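Local coordinates for surface protein R28 (Streptococcus pyogenes, PDB 6S5Z) that is displayed on the streptococcal surface, linked to peptidoglycan, and includes the immunoglobulin-like Rib domain described here, a domain type implicated in infection, at residues Lys14-Glu19 with Lys27-Asn32; Asn43-His48 with Ile61-Tyr66; Ser55-Gly60 with Lys77-Ser82. One frame throughout, in Å; residues are numbered along the deposited sequence.

Contact 1 of 3, residues Lys14-Glu19 with Lys27-Asn32; sequences KHRTVE and KDSIAN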
loop_
_atom_site.group_PDB
_atom_site.type_symbol
_atom_site.label_atom_id
_atom_site.label_comp_id
_atom_site.label_asym_id
_atom_site.label_seq_id
_atom_site.Cartn_x
_atom_site.Cartn_y
_atom_site.Cartn_z
ATOM N N LYS A 14 -3.874 -5.688 -0.891
ATOM C CA LYS A 14 -4.579 -6.180 -2.060
ATOM C C LYS A 14 -3.549 -6.589 -3.104
ATOM O O LYS A 14 -2.658 -5.798 -3.442
ATOM C CB LYS A 14 -5.517 -5.112 -2.627
ATOM C CG LYS A 14 -6.108 -5.486 -3.990
ATOM C CD LYS A 14 -7.073 -4.421 -4.507
ATOM C CE LYS A 14 -7.430 -4.676 -5.974
ATOM N NZ LYS A 14 -8.458 -3.712 -6.463
ATOM N N HIS A 15 -3.658 -7.825 -3.595
ATOM C CA HIS A 15 -2.798 -8.280 -4.682
ATOM C C HIS A 15 -3.343 -7.755 -6.007
ATOM O O HIS A 15 -4.462 -8.101 -6.400
ATOM C CB HIS A 15 -2.721 -9.808 -4.704
ATOM C CG HIS A 15 -2.059 -10.344 -5.934
ATOM N ND1 HIS A 15 -2.716 -11.145 -6.843
ATOM C CD2 HIS A 15 -0.811 -10.155 -6.429
ATOM C CE1 HIS A 15 -1.898 -11.433 -7.841
ATOM N NE2 HIS A 15 -0.738 -10.842 -7.616
ATOM N N ARG A 16 -2.555 -6.939 -6.706
ATOM C CA ARG A 16 -2.946 -6.410 -8.005
ATOM C C ARG A 16 -2.196 -7.106 -9.138
ATOM O O ARG A 16 -1.052 -7.559 -8.975
ATOM C CB ARG A 16 -2.689 -4.901 -8.088
ATOM C CG ARG A 16 -3.349 -4.053 -7.029
ATOM C CD ARG A 16 -3.076 -2.599 -7.365
ATOM N NE ARG A 16 -3.688 -2.229 -8.641
ATOM C CZ ARG A 16 -3.373 -1.135 -9.329
ATOM N NH1 ARG A 16 -2.442 -0.310 -8.888
ATOM N NH2 ARG A 16 -3.980 -0.872 -10.471
ATOM N N THR A 17 -2.860 -7.179 -10.296
ATOM C CA THR A 17 -2.259 -7.629 -11.548
ATOM C C THR A 17 -2.372 -6.509 -12.570
ATOM O O THR A 17 -3.476 -6.034 -12.860
ATOM C CB THR A 17 -2.946 -8.889 -12.070
ATOM O OG1 THR A 17 -2.840 -9.912 -11.081
ATOM C CG2 THR A 17 -2.284 -9.362 -13.352
ATOM N N VAL A 18 -1.237 -6.086 -13.115
ATOM C CA VAL A 18 -1.187 -4.948 -14.022
ATOM C C VAL A 18 -0.281 -5.278 -15.201
ATOM O O VAL A 18 0.539 -6.200 -15.152
ATOM C CB VAL A 18 -0.681 -3.659 -13.328
ATOM C CG1 VAL A 18 -1.491 -3.351 -12.074
ATOM C CG2 VAL A 18 0.828 -3.761 -13.019
ATOM N N GLU A 19 -0.409 -4.482 -16.257
ATOM C CA GLU A 19 0.427 -4.665 -17.435
ATOM C C GLU A 19 1.777 -3.976 -17.260
ATOM O O GLU A 19 1.930 -3.052 -16.455
ATOM C CB GLU A 19 -0.278 -4.119 -18.669
ATOM C CG GLU A 19 -1.435 -4.986 -19.155
ATOM C CD GLU A 19 -2.005 -4.488 -20.466
ATOM O OE1 GLU A 19 -2.429 -3.313 -20.519
ATOM O OE2 GLU A 19 -2.008 -5.261 -21.450
ATOM N N LYS A 27 -2.339 3.638 -2.764
ATOM C CA LYS A 27 -3.621 3.359 -2.133
ATOM C C LYS A 27 -4.330 2.200 -2.812
ATOM O O LYS A 27 -5.162 1.523 -2.187
ATOM C CB LYS A 27 -4.501 4.609 -2.178
ATOM C CG LYS A 27 -5.858 4.413 -1.548
ATOM C CD LYS A 27 -6.596 5.724 -1.439
ATOM C CE LYS A 27 -7.938 5.562 -0.750
ATOM N NZ LYS A 27 -8.593 6.900 -0.639
ATOM N N ASP A 28 -4.053 1.982 -4.096
ATOM C CA ASP A 28 -4.751 0.943 -4.837
ATOM C C ASP A 28 -4.291 -0.451 -4.451
ATOM O O ASP A 28 -4.932 -1.431 -4.858
ATOM C CB ASP A 28 -4.576 1.144 -6.338
ATOM C CG ASP A 28 -5.400 2.293 -6.874
ATOM O OD1 ASP A 28 -6.444 2.630 -6.270
ATOM O OD2 ASP A 28 -5.022 2.844 -7.921
ATOM N N SER A 29 -3.199 -0.559 -3.698
ATOM C CA SER A 29 -2.693 -1.831 -3.207
ATOM C C SER A 29 -3.162 -2.147 -1.794
ATOM O O SER A 29 -2.685 -3.119 -1.194
ATOM C CB SER A 29 -1.157 -1.852 -3.271
ATOM O OG SER A 29 -0.727 -2.056 -4.608
ATOM N N ILE A 30 -4.087 -1.365 -1.248
ATOM C CA ILE A 30 -4.649 -1.632 0.071
ATOM C C ILE A 30 -6.095 -2.075 -0.114
ATOM O O ILE A 30 -6.887 -1.368 -0.744
ATOM C CB ILE A 30 -4.567 -0.405 0.994
ATOM C CG1 ILE A 30 -3.113 0.014 1.220
ATOM C CG2 ILE A 30 -5.295 -0.674 2.309
ATOM C CD1 ILE A 30 -2.260 -1.043 1.860
ATOM N N ALA A 31 -6.438 -3.222 0.467
ATOM C CA ALA A 31 -7.717 -3.860 0.171
ATOM C C ALA A 31 -8.875 -3.186 0.892
ATOM O O ALA A 31 -10.008 -3.218 0.399
ATOM C CB ALA A 31 -7.683 -5.354 0.548
ATOM N N ASN A 32 -8.627 -2.572 2.044
ATOM C CA ASN A 32 -9.728 -2.179 2.911
ATOM C C ASN A 32 -9.595 -0.726 3.347
ATOM O O ASN A 32 -9.728 -0.405 4.532
ATOM C CB ASN A 32 -9.785 -3.131 4.104
ATOM C CG ASN A 32 -8.551 -3.029 4.977
ATOM O OD1 ASN A 32 -7.479 -2.646 4.496
ATOM N ND2 ASN A 32 -8.694 -3.353 6.266
HETATM O O HOH W 1 -0.702 -4.736 -4.771
HETATM O O HOH W 2 -7.235 -1.405 -6.148
HETATM O O HOH W 3 -0.975 0.074 -6.407
HETATM O O HOH W 4 -2.970 2.581 -9.442
#
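Lys-14 and Ser-29 share the single direct hydrogen bond between these segments: Lys-14 N lies 2.8 Å from Ser-29 O. The bond is nearly straight at hydrogen (172°), although the donor sits above the carbonyl plane and not on a lone pair. Lys-14 CB packs on Ala-31, whose small methyl suits the close approach of the two backbones.

The remaining polar groups are joined through water. Ser-29 OG, on a buried residue that packs against Trp-44, is both donor and acceptor, a double role suited to a hydroxyl. It donates to water 1 at 2.7 Å, and that water donates to Lys-14 O at 2.6 Å. OG accepts from water 3 at 2.8 Å, which accepts a hydrogen bond from Arg-16 NH1. Water 4 accepts from the same NH1 and donates to Asp-28 OD2. Water 2 relays Lys-14 NZ, at the end of an extended chain, to Asp-28 O.

A bend at chi3 (63°) turns the Arg-16 guanidinium across the Asp-28 side chain, after CD has passed 3.3 Å from Asp-28 O. Asp-28 CB then lies over one guanidinium face, 3.6 Å from NH1, while Val-18 CG1 covers the opposite face near its rim. The guanidinium and carboxylate planes stand 77° apart and Asp-28 OD2 is 4.2 Å from Arg-16 NH1, well out of plane, so no N-H points at it and no salt bridge forms.

Strand 16-19 pairs on its other flank with Thr-79 and Thr-81. Toward the end of the 3-10 segment that runs through Ser-29, the polar joining is done by one backbone bond and four waters, so the attraction between Arg-16 and Asp-28 is probably softened by solvent and the fit depends on bound water.

Contact 2 of 3, residues Asn43-His48 with Ile61-Tyr66; sequences NWKNGH and IVEVHY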
loop_
_atom_site.group_PDB
_atom_site.type_symbol
_atom_site.label_atom_id
_atom_site.label_comp_id
_atom_site.label_asym_id
_atom_site.label_seq_id
_atom_site.Cartn_x
_atom_site.Cartn_y
_atom_site.Cartn_z
ATOM N N ASN A 43 1.333 6.081 0.402
ATOM C CA ASN A 43 2.462 6.301 -0.491
ATOM C C ASN A 43 3.333 5.064 -0.462
ATOM O O ASN A 43 3.283 4.277 0.482
ATOM C CB ASN A 43 3.286 7.526 -0.098
ATOM C CG ASN A 43 3.911 7.389 1.273
ATOM O OD1 ASN A 43 3.298 7.746 2.272
ATOM N ND2 ASN A 43 5.138 6.861 1.330
ATOM N N TRP A 44 4.136 4.905 -1.507
ATOM C CA TRP A 44 5.108 3.826 -1.521
ATOM C C TRP A 44 6.266 4.149 -0.594
ATOM O O TRP A 44 6.804 5.261 -0.611
ATOM C CB TRP A 44 5.633 3.580 -2.944
ATOM C CG TRP A 44 4.588 3.078 -3.876
ATOM C CD1 TRP A 44 3.999 3.754 -4.903
ATOM C CD2 TRP A 44 3.973 1.783 -3.841
ATOM N NE1 TRP A 44 3.057 2.955 -5.516
ATOM C CE2 TRP A 44 3.026 1.742 -4.883
ATOM C CE3 TRP A 44 4.137 0.656 -3.027
ATOM C CZ2 TRP A 44 2.241 0.614 -5.134
ATOM C CZ3 TRP A 44 3.370 -0.458 -3.280
ATOM C CH2 TRP A 44 2.427 -0.472 -4.322
ATOM N N LYS A 45 6.669 3.161 0.199
ATOM C CA LYS A 45 7.895 3.310 0.970
ATOM C C LYS A 45 9.068 3.557 0.031
ATOM O O LYS A 45 9.162 2.955 -1.036
ATOM C CB LYS A 45 8.166 2.052 1.801
ATOM C CG LYS A 45 9.431 2.123 2.655
ATOM C CD LYS A 45 9.500 0.923 3.584
ATOM C CE LYS A 45 8.447 1.038 4.649
ATOM N NZ LYS A 45 8.761 2.122 5.578
ATOM N N ASN A 46 9.954 4.457 0.430
ATOM C CA ASN A 46 11.168 4.705 -0.341
ATOM C C ASN A 46 11.894 3.396 -0.602
ATOM O O ASN A 46 12.162 2.632 0.328
ATOM C CB ASN A 46 12.077 5.663 0.422
ATOM C CG ASN A 46 11.533 7.068 0.462
ATOM O OD1 ASN A 46 10.668 7.427 -0.324
ATOM N ND2 ASN A 46 12.018 7.866 1.408
ATOM N N GLY A 47 12.207 3.139 -1.870
ATOM C CA GLY A 47 12.916 1.935 -2.224
ATOM C C GLY A 47 12.041 0.718 -2.374
ATOM O O GLY A 47 12.558 -0.364 -2.687
ATOM N N HIS A 48 10.732 0.850 -2.154
ATOM C CA HIS A 48 9.848 -0.303 -2.150
ATOM C C HIS A 48 8.607 -0.071 -3.008
ATOM O O HIS A 48 7.542 -0.641 -2.742
ATOM C CB HIS A 48 9.487 -0.675 -0.714
ATOM C CG HIS A 48 10.642 -1.270 0.041
ATOM N ND1 HIS A 48 10.991 -2.602 -0.056
ATOM C CD2 HIS A 48 11.552 -0.706 0.870
ATOM C CE1 HIS A 48 12.049 -2.836 0.699
ATOM N NE2 HIS A 48 12.412 -1.701 1.268
ATOM N N ILE A 61 6.052 -2.068 -0.573
ATOM C CA ILE A 61 5.594 -1.706 0.764
ATOM C C ILE A 61 4.816 -0.404 0.681
ATOM O O ILE A 61 5.312 0.595 0.143
ATOM C CB ILE A 61 6.763 -1.594 1.752
ATOM C CG1 ILE A 61 7.522 -2.931 1.795
ATOM C CG2 ILE A 61 6.251 -1.221 3.134
ATOM C CD1 ILE A 61 8.835 -2.860 2.519
ATOM N N VAL A 62 3.586 -0.428 1.182
ATOM C CA VAL A 62 2.750 0.754 1.280
ATOM C C VAL A 62 2.877 1.307 2.688
ATOM O O VAL A 62 2.793 0.553 3.670
ATOM C CB VAL A 62 1.287 0.420 0.952
ATOM C CG1 VAL A 62 0.378 1.652 1.166
ATOM C CG2 VAL A 62 1.174 -0.102 -0.466
ATOM N N GLU A 63 3.111 2.613 2.790
ATOM C CA GLU A 63 2.982 3.318 4.053
ATOM C C GLU A 63 1.584 3.911 4.151
ATOM O O GLU A 63 1.164 4.671 3.268
ATOM C CB GLU A 63 4.010 4.436 4.176
ATOM C CG GLU A 63 5.427 3.968 4.087
ATOM C CD GLU A 63 6.402 5.141 4.184
ATOM O OE1 GLU A 63 5.956 6.315 4.153
ATOM O OE2 GLU A 63 7.610 4.877 4.296
ATOM N N VAL A 64 0.878 3.586 5.227
ATOM C CA VAL A 64 -0.432 4.167 5.513
ATOM C C VAL A 64 -0.236 5.219 6.600
ATOM O O VAL A 64 0.139 4.890 7.729
ATOM C CB VAL A 64 -1.449 3.097 5.940
ATOM C CG1 VAL A 64 -2.826 3.715 6.148
ATOM C CG2 VAL A 64 -1.547 2.065 4.878
ATOM N N HIS A 65 -0.455 6.490 6.263
ATOM C CA HIS A 65 -0.215 7.604 7.183
ATOM C C HIS A 65 -1.546 8.013 7.801
ATOM O O HIS A 65 -2.412 8.546 7.110
ATOM C CB HIS A 65 0.420 8.791 6.454
ATOM C CG HIS A 65 1.847 8.571 6.057
ATOM N ND1 HIS A 65 2.905 9.138 6.735
ATOM C CD2 HIS A 65 2.391 7.823 5.068
ATOM C CE1 HIS A 65 4.040 8.756 6.174
ATOM N NE2 HIS A 65 3.756 7.962 5.158
ATOM N N TYR A 66 -1.677 7.831 9.096
ATOM C CA TYR A 66 -2.936 8.079 9.771
ATOM C C TYR A 66 -3.005 9.519 10.247
ATOM O O TYR A 66 -1.980 10.205 10.337
ATOM C CB TYR A 66 -3.084 7.139 10.956
ATOM C CG TYR A 66 -3.152 5.698 10.573
ATOM C CD1 TYR A 66 -4.259 5.198 9.919
ATOM C CD2 TYR A 66 -2.114 4.823 10.884
ATOM C CE1 TYR A 66 -4.337 3.877 9.577
ATOM C CE2 TYR A 66 -2.190 3.494 10.548
ATOM C CZ TYR A 66 -3.299 3.031 9.888
ATOM O OH TYR A 66 -3.382 1.709 9.546
HETATM O O HOH W 5 9.688 5.881 3.029
#
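Asn-43 holds CG in the crowded position between its backbone N and carbonyl carbon (chi1 62°), and Glu-63 runs extended beyond CG (chi2 179°), which brings the amide and the carboxylate together on one sheet face. Their planes are 83° apart. Asn-43 ND2 meets Glu-63 OE1 at 3.0 Å from above the carboxylate plane, while His-65 NE2 reaches the same oxygen at 2.9 Å from the opposite face, on the anti side. The other proton of Asn-43 ND2 goes to Trp-44 O, so both N-H groups fix the amide's rotation.

Glu-63 OE2 is used too. Lys-45, bent at chi3 and chi4, curls NZ back to form a salt bridge with it at 3.2 Å, and NZ has a second partner in Asp-73; water 5 ties OE2 to Asn-46 N. The curl presses Lys-45 CE on Ile-61 CG2 at 3.5 Å, a tight carbon contact. Ile-61 extends its other branch over the His-48 ring, CD1 lying 3.5 Å from the ring centroid in a CH-pi contact. Turned away from the Asn-43/Glu-63 cluster, Val-62 CG2 meets Trp-44 CZ3 at 3.6 Å, and the indole NE1 of Trp-44 is bonded to Leu-24 O.

Asn-43 and Glu-63 form a hydrogen-bonded antiparallel pair, followed by the non-hydrogen-bonded pair Trp-44 and Val-62. A type II turn, with Gly-47 at the positive phi it favours, then brings His-48 O back to Ile-61 N at 3.0 Å. This is the beta hairpin of strands 41-44 and 56-65, at the edge of the immunoglobulin-like sheet of the Rib domain.

Contact 3 of 3, residues Ser55-Gly60 with Lys77-Ser82; sequences SGEKDG and KVTVTS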
loop_
_atom_site.group_PDB
_atom_site.type_symbol
_atom_site.label_atom_id
_atom_site.label_comp_id
_atom_site.label_asym_id
_atom_site.label_seq_id
_atom_site.Cartn_x
_atom_site.Cartn_y
_atom_site.Cartn_z
ATOM N N SER A 55 8.102 -7.443 -16.475
ATOM C CA SER A 55 7.042 -8.315 -15.999
ATOM C C SER A 55 7.595 -9.263 -14.944
ATOM O O SER A 55 8.807 -9.452 -14.820
ATOM C CB SER A 55 6.426 -9.098 -17.159
ATOM O OG SER A 55 7.405 -9.872 -17.821
ATOM N N GLY A 56 6.692 -9.841 -14.161
ATOM C CA GLY A 56 7.064 -10.783 -13.134
ATOM C C GLY A 56 6.260 -10.529 -11.879
ATOM O O GLY A 56 5.258 -9.812 -11.887
ATOM N N GLU A 57 6.682 -11.173 -10.799
ATOM C CA GLU A 57 6.038 -11.041 -9.502
ATOM C C GLU A 57 6.837 -10.048 -8.680
ATOM O O GLU A 57 8.005 -10.305 -8.372
ATOM C CB GLU A 57 5.971 -12.395 -8.797
ATOM C CG GLU A 57 5.187 -13.425 -9.561
ATOM C CD GLU A 57 3.704 -13.122 -9.614
ATOM O OE1 GLU A 57 3.249 -12.202 -8.899
ATOM O OE2 GLU A 57 2.989 -13.821 -10.359
ATOM N N LYS A 58 6.213 -8.942 -8.293
ATOM C CA LYS A 58 6.977 -7.910 -7.620
ATOM C C LYS A 58 6.415 -7.711 -6.223
ATOM O O LYS A 58 5.235 -7.955 -5.959
ATOM C CB LYS A 58 6.959 -6.593 -8.411
ATOM C CG LYS A 58 7.287 -6.779 -9.906
ATOM C CD LYS A 58 8.627 -7.444 -10.120
ATOM C CE LYS A 58 8.983 -7.516 -11.603
ATOM N NZ LYS A 58 9.328 -6.190 -12.173
ATOM N N ASP A 59 7.263 -7.203 -5.343
ATOM C CA ASP A 59 6.848 -6.895 -3.995
ATOM C C ASP A 59 7.014 -5.401 -3.799
ATOM O O ASP A 59 7.801 -4.743 -4.491
ATOM C CB ASP A 59 7.688 -7.641 -2.947
ATOM C CG ASP A 59 7.419 -9.141 -2.917
ATOM O OD1 ASP A 59 6.245 -9.547 -2.832
ATOM O OD2 ASP A 59 8.396 -9.918 -2.964
ATOM N N GLY A 60 6.273 -4.877 -2.830
ATOM C CA GLY A 60 6.369 -3.472 -2.495
ATOM C C GLY A 60 5.877 -3.285 -1.079
ATOM O O GLY A 60 5.366 -4.214 -0.449
ATOM N N LYS A 77 1.977 -7.223 -3.013
ATOM C CA LYS A 77 2.488 -7.962 -4.150
ATOM C C LYS A 77 1.796 -7.453 -5.399
ATOM O O LYS A 77 0.594 -7.165 -5.382
ATOM C CB LYS A 77 2.281 -9.470 -3.957
ATOM C CG LYS A 77 3.062 -9.975 -2.749
ATOM C CD LYS A 77 3.127 -11.492 -2.624
ATOM C CE LYS A 77 4.225 -11.878 -1.625
ATOM N NZ LYS A 77 4.645 -13.306 -1.709
ATOM N N VAL A 78 2.566 -7.316 -6.472
ATOM C CA VAL A 78 2.040 -6.879 -7.752
ATOM C C VAL A 78 2.545 -7.853 -8.800
ATOM O O VAL A 78 3.758 -8.081 -8.917
ATOM C CB VAL A 78 2.455 -5.437 -8.104
ATOM C CG1 VAL A 78 1.892 -5.046 -9.462
ATOM C CG2 VAL A 78 1.982 -4.437 -7.050
ATOM N N THR A 79 1.624 -8.441 -9.542
ATOM C CA THR A 79 1.963 -9.278 -10.675
ATOM C C THR A 79 1.997 -8.380 -11.897
ATOM O O THR A 79 1.053 -7.623 -12.135
ATOM C CB THR A 79 0.923 -10.392 -10.844
ATOM O OG1 THR A 79 0.804 -11.110 -9.614
ATOM C CG2 THR A 79 1.327 -11.351 -11.956
ATOM N N VAL A 80 3.101 -8.403 -12.632
ATOM C CA VAL A 80 3.207 -7.620 -13.854
ATOM C C VAL A 80 3.240 -8.596 -15.023
ATOM O O VAL A 80 4.101 -9.481 -15.069
ATOM C CB VAL A 80 4.440 -6.706 -13.838
ATOM C CG1 VAL A 80 4.439 -5.801 -15.059
ATOM C CG2 VAL A 80 4.466 -5.886 -12.551
ATOM N N THR A 81 2.272 -8.477 -15.929
ATOM C CA THR A 81 2.154 -9.339 -17.101
ATOM C C THR A 81 2.798 -8.698 -18.331
ATOM O O THR A 81 2.926 -7.475 -18.433
ATOM C CB THR A 81 0.683 -9.622 -17.406
ATOM O OG1 THR A 81 0.070 -8.431 -17.910
ATOM C CG2 THR A 81 -0.045 -9.996 -16.138
ATOM N N SER A 82 3.162 -9.540 -19.294
ATOM C CA SER A 82 3.719 -9.052 -20.557
ATOM C C SER A 82 3.208 -9.872 -21.743
ATOM O O SER A 82 2.964 -11.071 -21.631
ATOM C CB SER A 82 5.245 -9.088 -20.530
ATOM O OG SER A 82 5.718 -10.392 -20.807
#
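Ser-55, Val-80 and Lys-58 give up the most surface where strands 56-65 and 71-81 pair as an antiparallel beta hairpin of the Rib domain's immunoglobulin-like fold. Ser-55 stands just before the pairing begins: its CB lies 3.1 Å from Val-80 O, and Val-80 CB lies against Ser-55 CA. A weak bond of 3.5 Å links Ser-55 OG to Ser-82 OG.

Val-80, a branched residue suited to a buried strand position, shares its sheet face with Lys-58, and its CG2 lies 4.0 Å from Lys-58 CG. That CG, anti to the carbonyl carbon (chi1 -48°), rests near the valine; bends at chi2 and chi4 then lead the chain back along the strand, taking NZ to Asp-51 O and Thr-54 OG1. That path crosses beside Gly-56, whose lack of a side chain suits both the nearby lysine and a phi of 138°. Gly-56 and Val-80 are a hydrogen-bonded pair, as are Lys-58 and Val-78, and each exchanges two backbone bonds.

The other face carries Glu-57 beside Thr-79 and Asp-59 beside Lys-77. Bonded also to His-15 NE2, Thr-79 OG1 donates to Glu-57 OE1 at 2.8 Å, on the syn side of the carboxylate.

How the contacts relate
All three contacts reach one four-stranded sheet. Contacts 2 and 3 use successive parts of strand 56-65, against strand 41-44 and strand 71-81, and both are surface contacts built on direct antiparallel pairing. Contact 1 is partly buried and joins strand 16-19 and the residues before it to a loop, so water takes much of the part that backbone pairing plays in the others. Their charged groups differ: contact 2 has a true salt bridge, whereas contacts 1 and 3 hold opposite charges only near each other. Ser-29 of contact 1 packs on Trp-44 and, with Ile-30, on Val-62 of contact 2, while His-15 and Arg-16 probably hydrogen-bond to Thr-79 of contact 3.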